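Pullulanase (Bacillus acidopullulyticus, PDB 2WAN) hydrolyses the alpha-1,6-glucosidic linkages of pullulan, and probably those of other branched, starch-related glucans. Local coordinates at residues H218-N221 / T222-P225; A413-A417 / G418-D422; D863-K866 / N867-V870. All coordinates share one frame; numbering follows the deposited sequence.

From the N terminus, the chain first reaches interaction 1 (218-225), where the loop joining strands 208-216 and 223-233 closes within the X25 domain. Interaction 2 (413-422) follows in the linker that leaves strand 406-407, which pairs with 377-383 of the sheet that includes the module 48 strands, and leads to 435-438, the first strand of the catalytic barrel. Interaction 3 (863-870) completes the loop entering strand 868-873 of the C-terminal all-beta domain. Each is a local turn; they come in series, and none nests in or crosses another. Their centres lie about 68 Å (1 and 2), about 61 Å (1 and 3) and about 42 Å (2 and 3) apart, so each shapes a different part of the enzyme.

Interaction 1: residues H218-N221 / T222-P225; sequences HSWN and TSYP
The hydroxyl S223 OG is gripped by two groups: water 2 binds it at 2.6 Å, and K213 NZ, on the neighbouring strand 208-216, is hydrogen-bonded to it as well. Water 2 in turn donates to the backbone oxygen W220 O, also at 2.6 Å, and so ties the turn to the start of strand 223-233 through water. A serine suits this place because its short side chain brings a hydroxyl close to the backbone, able to serve water and lysine together. The same OG lies near the plane of the W220 indole, at its edge, 4.2 Å from W220 CE3; the W220 side chain also touches P184.

A second water fills the inside of the bend. The amide T222 N donates to water 1 at 2.8 Å, and S219 OG binds that water at 2.8 Å, while the bond from water 1 to S219 O is weak at 3.2 Å. With chi1 at 69°, S219 turns its hydroxyl inward to the water. T222 has chi1 at -58°, which sets OG1 beside its own backbone N and 3.3 Å from N221 O.

The bend is the connection of a beta-hairpin, whose strands pair through T222 with L216 and Y224 with I214. K213 also bonds P225 O, just past the cis peptide, and H218 NE2 anchors the loop's beginning to D187. The turn is thus shaped in part by hydration: two waters supply links across it, between W220 O and S223 OG and between S219 and T222 N, and the lysine probably polarises S223 OG.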
loop_
_atom_site.group_PDB
_atom_site.type_symbol
_atom_site.label_atom_id
_atom_site.label_comp_id
_atom_site.label_asym_id
_atom_site.label_seq_id
_atom_site.Cartn_x
_atom_site.Cartn_y
_atom_site.Cartn_z
ATOM N N HIS A 218 24.811 -1.128 -17.732
ATOM C CA HIS A 218 24.820 -2.537 -17.307
ATOM C C HIS A 218 24.824 -3.565 -18.448
ATOM O O HIS A 218 24.427 -4.717 -18.244
ATOM C CB HIS A 218 23.670 -2.832 -16.324
ATOM C CG HIS A 218 23.825 -2.172 -14.990
ATOM N ND1 HIS A 218 22.747 -1.756 -14.238
ATOM C CD2 HIS A 218 24.928 -1.851 -14.274
ATOM C CE1 HIS A 218 23.180 -1.215 -13.113
ATOM N NE2 HIS A 218 24.500 -1.260 -13.111
ATOM N N SER A 219 25.265 -3.163 -19.639
ATOM C CA SER A 219 25.422 -4.120 -20.738
ATOM C C SER A 219 26.665 -3.851 -21.580
ATOM O O SER A 219 27.413 -2.903 -21.323
ATOM C CB SER A 219 24.172 -4.178 -21.626
ATOM O OG SER A 219 24.003 -2.981 -22.357
ATOM N N TRP A 220 26.877 -4.713 -22.572
ATOM C CA TRP A 220 27.980 -4.567 -23.515
ATOM C C TRP A 220 27.521 -3.864 -24.793
ATOM O O TRP A 220 28.280 -3.758 -25.764
ATOM C CB TRP A 220 28.567 -5.937 -23.856
ATOM C CG TRP A 220 29.339 -6.575 -22.742
ATOM C CD1 TRP A 220 29.007 -7.712 -22.059
ATOM C CD2 TRP A 220 30.586 -6.126 -22.189
ATOM N NE1 TRP A 220 29.970 -7.999 -21.117
ATOM C CE2 TRP A 220 30.946 -7.038 -21.171
ATOM C CE3 TRP A 220 31.433 -5.041 -22.454
ATOM C CZ2 TRP A 220 32.119 -6.902 -20.425
ATOM C CZ3 TRP A 220 32.594 -4.901 -21.706
ATOM C CH2 TRP A 220 32.933 -5.830 -20.710
ATOM N N ASN A 221 26.275 -3.392 -24.797
ATOM C CA ASN A 221 25.741 -2.673 -25.950
ATOM C C ASN A 221 26.663 -1.515 -26.328
ATOM O O ASN A 221 27.020 -1.335 -27.495
ATOM C CB ASN A 221 24.339 -2.150 -25.639
ATOM C CG ASN A 221 23.375 -2.334 -26.794
ATOM O OD1 ASN A 221 23.595 -1.834 -27.902
ATOM N ND2 ASN A 221 22.286 -3.049 -26.534
ATOM N N THR A 222 27.063 -0.753 -25.314
ATOM C CA THR A 222 27.957 0.377 -25.494
ATOM C C THR A 222 29.068 0.348 -24.452
ATOM O O THR A 222 28.810 0.421 -23.244
ATOM C CB THR A 222 27.180 1.702 -25.406
ATOM O OG1 THR A 222 26.149 1.706 -26.398
ATOM C CG2 THR A 222 28.096 2.897 -25.639
ATOM N N SER A 223 30.305 0.220 -24.928
ATOM C CA SER A 223 31.471 0.372 -24.075
ATOM C C SER A 223 32.528 1.220 -24.778
ATOM O O SER A 223 32.585 1.266 -26.018
ATOM C CB SER A 223 32.048 -0.989 -23.670
ATOM O OG SER A 223 32.532 -1.709 -24.787
ATOM N N TYR A 224 33.349 1.885 -23.969
ATOM C CA TYR A 224 34.411 2.781 -24.436
ATOM C C TYR A 224 35.748 2.437 -23.788
ATOM O O TYR A 224 35.771 1.880 -22.681
ATOM C CB TYR A 224 34.051 4.237 -24.125
ATOM C CG TYR A 224 32.790 4.688 -24.810
ATOM C CD1 TYR A 224 32.749 4.830 -26.195
ATOM C CD2 TYR A 224 31.626 4.953 -24.079
ATOM C CE1 TYR A 224 31.590 5.232 -26.842
ATOM C CE2 TYR A 224 30.464 5.367 -24.718
ATOM C CZ TYR A 224 30.454 5.499 -26.100
ATOM O OH TYR A 224 29.312 5.899 -26.755
ATOM N N PRO A 225 36.868 2.742 -24.473
ATOM C CA PRO A 225 36.950 3.284 -25.847
ATOM C C PRO A 225 36.688 2.230 -26.925
ATOM O O PRO A 225 35.953 1.270 -26.680
ATOM C CB PRO A 225 38.380 3.841 -25.930
ATOM C CG PRO A 225 39.154 3.079 -24.933
ATOM C CD PRO A 225 38.191 2.683 -23.823
HETATM O O HOH W 1 25.597 -0.809 -22.959
HETATM O O HOH W 2 30.878 -3.323 -25.972
#

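Interaction 2: residues A413-A417 / G418-D422; sequences ATDPA and GWQGD
A type II beta turn, P416 to W419, bends the linker leading to the catalytic barrel and runs straight into the short 3-10 segment 419-421. W419 N donates to P416 O at 3.2 Å, arriving from above the carbonyl plane. At the third position G418 has phi 87°, where a CB would collide with A417 O.

The indole of W419 is gripped from the preceding residues. Its CG stands anti to the backbone N (chi1 -171°), which swings the ring back towards P416 and D415. P416 CD sits 3.7 Å above one face, towards the rim, and P416 CG meets W419 CE3 at 3.9 Å. The D415 carboxylate, tilted 39° from the ring plane, brings CG to 3.3 Å from W419 CD1. H615 stacks on the indole, and an alanine in place of W419 would probably leave that imidazole without its stacking partner and open a gap beside P416.

D415 OD1 forms a salt bridge with K535 of helix 529-543. D415 OD2 accepts from water 4 at 2.6 Å, and this water also donates to Q420 OE1; water 3 can bridge the same two oxygens, though it has more acceptors near it than protons to give. The carboxylate therefore divides its work, one oxygen paired with the lysine and the other hydrated, so its negative charge is probably well stabilised even against an aromatic ring.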
loop_
_atom_site.group_PDB
_atom_site.type_symbol
_atom_site.label_atom_id
_atom_site.label_comp_id
_atom_site.label_asym_id
_atom_site.label_seq_id
_atom_site.Cartn_x
_atom_site.Cartn_y
_atom_site.Cartn_z
ATOM N N ALA A 413 -21.520 16.360 18.589
ATOM C CA ALA A 413 -22.944 16.125 18.418
ATOM C C ALA A 413 -23.225 14.899 17.558
ATOM O O ALA A 413 -24.323 14.352 17.606
ATOM C CB ALA A 413 -23.621 17.352 17.822
ATOM N N THR A 414 -22.232 14.479 16.766
ATOM C CA THR A 414 -22.405 13.263 15.932
ATOM C C THR A 414 -22.212 11.953 16.691
ATOM O O THR A 414 -22.537 10.884 16.160
ATOM C CB THR A 414 -21.472 13.251 14.686
ATOM O OG1 THR A 414 -20.113 13.015 15.086
ATOM C CG2 THR A 414 -21.527 14.595 13.970
ATOM N N ASP A 415 -21.650 12.006 17.904
ATOM C CA ASP A 415 -21.378 10.775 18.637
ATOM C C ASP A 415 -22.687 10.102 19.011
ATOM O O ASP A 415 -23.613 10.766 19.509
ATOM C CB ASP A 415 -20.603 11.063 19.933
ATOM C CG ASP A 415 -19.176 11.509 19.707
ATOM O OD1 ASP A 415 -18.626 11.394 18.595
ATOM O OD2 ASP A 415 -18.575 11.987 20.699
ATOM N N PRO A 416 -22.790 8.774 18.789
ATOM C CA PRO A 416 -23.994 8.109 19.251
ATOM C C PRO A 416 -23.999 7.967 20.775
ATOM O O PRO A 416 -22.958 8.125 21.418
ATOM C CB PRO A 416 -23.911 6.725 18.590
ATOM C CG PRO A 416 -22.426 6.449 18.528
ATOM C CD PRO A 416 -21.838 7.830 18.158
ATOM N N ALA A 417 -25.169 7.696 21.349
ATOM C CA ALA A 417 -25.285 7.455 22.790
ATOM C C ALA A 417 -24.391 6.283 23.180
ATOM O O ALA A 417 -24.297 5.289 22.440
ATOM C CB ALA A 417 -26.752 7.185 23.176
ATOM N N GLY A 418 -23.718 6.415 24.315
ATOM C CA GLY A 418 -22.872 5.336 24.815
ATOM C C GLY A 418 -21.449 5.339 24.282
ATOM O O GLY A 418 -20.635 4.537 24.742
ATOM N N TRP A 419 -21.152 6.234 23.333
ATOM C CA TRP A 419 -19.829 6.329 22.679
ATOM C C TRP A 419 -18.678 6.504 23.672
ATOM O O TRP A 419 -17.595 5.956 23.454
ATOM C CB TRP A 419 -19.846 7.490 21.695
ATOM C CG TRP A 419 -18.651 7.625 20.761
ATOM C CD1 TRP A 419 -17.787 8.679 20.694
ATOM C CD2 TRP A 419 -18.252 6.707 19.726
ATOM N NE1 TRP A 419 -16.852 8.470 19.695
ATOM C CE2 TRP A 419 -17.117 7.269 19.085
ATOM C CE3 TRP A 419 -18.724 5.461 19.292
ATOM C CZ2 TRP A 419 -16.450 6.623 18.019
ATOM C CZ3 TRP A 419 -18.044 4.806 18.234
ATOM C CH2 TRP A 419 -16.927 5.399 17.611
ATOM N N GLN A 420 -18.907 7.240 24.772
ATOM C CA GLN A 420 -17.850 7.376 25.787
ATOM C C GLN A 420 -17.471 6.064 26.498
ATOM O O GLN A 420 -16.436 5.992 27.141
ATOM C CB GLN A 420 -18.192 8.459 26.817
ATOM C CG GLN A 420 -18.261 9.869 26.247
ATOM C CD GLN A 420 -16.977 10.297 25.555
ATOM O OE1 GLN A 420 -16.996 10.719 24.398
ATOM N NE2 GLN A 420 -15.853 10.187 26.260
ATOM N N GLY A 421 -18.319 5.045 26.391
ATOM C CA GLY A 421 -18.013 3.733 26.939
ATOM C C GLY A 421 -17.384 2.755 25.955
ATOM O O GLY A 421 -17.100 1.624 26.324
ATOM N N ASP A 422 -17.179 3.188 24.709
ATOM C CA ASP A 422 -16.642 2.311 23.657
ATOM C C ASP A 422 -15.207 1.901 24.014
ATOM O O ASP A 422 -14.417 2.746 24.431
ATOM C CB ASP A 422 -16.662 3.045 22.322
ATOM C CG ASP A 422 -16.101 2.208 21.191
ATOM O OD1 ASP A 422 -16.606 1.085 21.000
ATOM O OD2 ASP A 422 -15.134 2.673 20.552
HETATM O O HOH W 3 -16.044 12.010 21.737
HETATM O O HOH W 4 -19.396 11.507 23.141
#

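Interaction 3: residues D863-K866 / N867-V870; sequences DTWK and NIIV
The methyl I868 CD1 reaches back to the loop that precedes its strand and touches both W865 and D863. It lies near the plane of the indole, at the ring's edge, 3.9 Å from W865 CE3, and I868 CG1 meets the same edge in plane; the two side chains cross at about a right angle. An isoleucine suits the spot because, with CG1 beside the backbone N (chi1 -52°), its long branch extends back to the loop. The same methyl is 4.0 Å from D863 OD2, a contact of plain packing.

The aspartate helps hold this side together. D863 OD1 accepts from W865 N at 2.9 Å (N-H...O angle 158°) through its anti lone pair, forming an Asx turn. The carboxylate is further bound by H827 ND1 and by the backbone N of A829, and H827 also stacks on the W865 ring, so one histidine contacts both residues.

The other side is looser. K866 runs out fully extended, alongside N867 and pointing the same way, with K866 CG 4.0 Å from N867 ND2; its side chain touches Y859 while the residue is exposed. N867, by contrast, is buried, and its ND2 bonds OE1 of Q921, the C-terminal residue.

From here strand 868-873 enters the sheet of the C-terminal domain, pairing with 852-856 through I868 and L856 and with 915-920 through I869 and L919. The loop is thus held in part by a buried carboxylate whose two oxygens take part in three hydrogen bonds, which probably offset the cost of placing it against an apolar isoleucine, while the lysine's charge probably lies towards solvent.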
loop_
_atom_site.group_PDB
_atom_site.type_symbol
_atom_site.label_atom_id
_atom_site.label_comp_id
_atom_site.label_asym_id
_atom_site.label_seq_id
_atom_site.Cartn_x
_atom_site.Cartn_y
_atom_site.Cartn_z
ATOM N N ASP A 863 0.501 -22.174 25.694
ATOM C CA ASP A 863 -0.627 -23.068 25.407
ATOM C C ASP A 863 -0.891 -24.017 26.567
ATOM O O ASP A 863 0.052 -24.405 27.280
ATOM C CB ASP A 863 -0.352 -23.879 24.130
ATOM C CG ASP A 863 -1.620 -24.185 23.385
ATOM O OD1 ASP A 863 -2.369 -25.087 23.829
ATOM O OD2 ASP A 863 -1.883 -23.486 22.379
ATOM N N THR A 864 -2.149 -24.420 26.739
ATOM C CA THR A 864 -2.505 -25.411 27.744
ATOM C C THR A 864 -2.296 -26.850 27.252
ATOM O O THR A 864 -2.458 -27.809 28.021
ATOM C CB THR A 864 -3.945 -25.247 28.245
ATOM O OG1 THR A 864 -4.841 -25.281 27.127
ATOM C CG2 THR A 864 -4.119 -23.909 28.996
ATOM N N TRP A 865 -1.953 -26.996 25.977
ATOM C CA TRP A 865 -1.592 -28.328 25.454
ATOM C C TRP A 865 -0.069 -28.415 25.280
ATOM O O TRP A 865 0.540 -27.569 24.621
ATOM C CB TRP A 865 -2.294 -28.602 24.114
ATOM C CG TRP A 865 -3.774 -28.867 24.241
ATOM C CD1 TRP A 865 -4.478 -29.168 25.372
ATOM C CD2 TRP A 865 -4.718 -28.924 23.150
ATOM N NE1 TRP A 865 -5.825 -29.368 25.060
ATOM C CE2 TRP A 865 -5.988 -29.223 23.704
ATOM C CE3 TRP A 865 -4.614 -28.708 21.768
ATOM C CZ2 TRP A 865 -7.148 -29.353 22.917
ATOM C CZ3 TRP A 865 -5.770 -28.823 20.981
ATOM C CH2 TRP A 865 -7.016 -29.145 21.555
ATOM N N LYS A 866 0.543 -29.454 25.865
ATOM C CA LYS A 866 2.003 -29.609 25.827
ATOM C C LYS A 866 2.552 -29.716 24.395
ATOM O O LYS A 866 3.462 -28.966 23.991
ATOM C CB LYS A 866 2.427 -30.856 26.634
ATOM C CG LYS A 866 3.938 -31.068 26.645
ATOM C CD LYS A 866 4.337 -32.248 27.528
ATOM C CE LYS A 866 5.850 -32.323 27.674
ATOM N NZ LYS A 866 6.259 -33.489 28.530
ATOM N N ASN A 867 2.016 -30.681 23.646
ATOM C CA ASN A 867 2.408 -30.907 22.274
ATOM C C ASN A 867 1.156 -30.920 21.409
ATOM O O ASN A 867 0.150 -31.557 21.784
ATOM C CB ASN A 867 3.127 -32.270 22.148
ATOM C CG ASN A 867 4.449 -32.308 22.891
ATOM O OD1 ASN A 867 5.223 -31.336 22.883
ATOM N ND2 ASN A 867 4.722 -33.437 23.545
ATOM N N ILE A 868 1.221 -30.216 20.280
ATOM C CA ILE A 868 0.163 -30.269 19.276
ATOM C C ILE A 868 0.744 -30.750 17.962
ATOM O O ILE A 868 1.770 -30.246 17.497
ATOM C CB ILE A 868 -0.492 -28.884 19.059
ATOM C CG1 ILE A 868 -0.938 -28.289 20.407
ATOM C CG2 ILE A 868 -1.672 -28.993 18.046
ATOM C CD1 ILE A 868 -1.528 -26.890 20.319
ATOM N N ILE A 869 0.087 -31.738 17.349
ATOM C CA ILE A 869 0.496 -32.159 16.006
ATOM C C ILE A 869 -0.575 -31.781 14.991
ATOM O O ILE A 869 -1.753 -31.979 15.240
ATOM C CB ILE A 869 0.795 -33.678 15.909
ATOM C CG1 ILE A 869 2.118 -33.984 16.594
ATOM C CG2 ILE A 869 0.823 -34.134 14.410
ATOM C CD1 ILE A 869 2.384 -35.495 16.753
ATOM N N VAL A 870 -0.151 -31.195 13.869
ATOM C CA VAL A 870 -1.060 -30.899 12.759
ATOM C C VAL A 870 -0.495 -31.594 11.513
ATOM O O VAL A 870 0.707 -31.524 11.262
ATOM C CB VAL A 870 -1.128 -29.367 12.465
ATOM C CG1 VAL A 870 -1.959 -29.055 11.203
ATOM C CG2 VAL A 870 -1.689 -28.601 13.673
#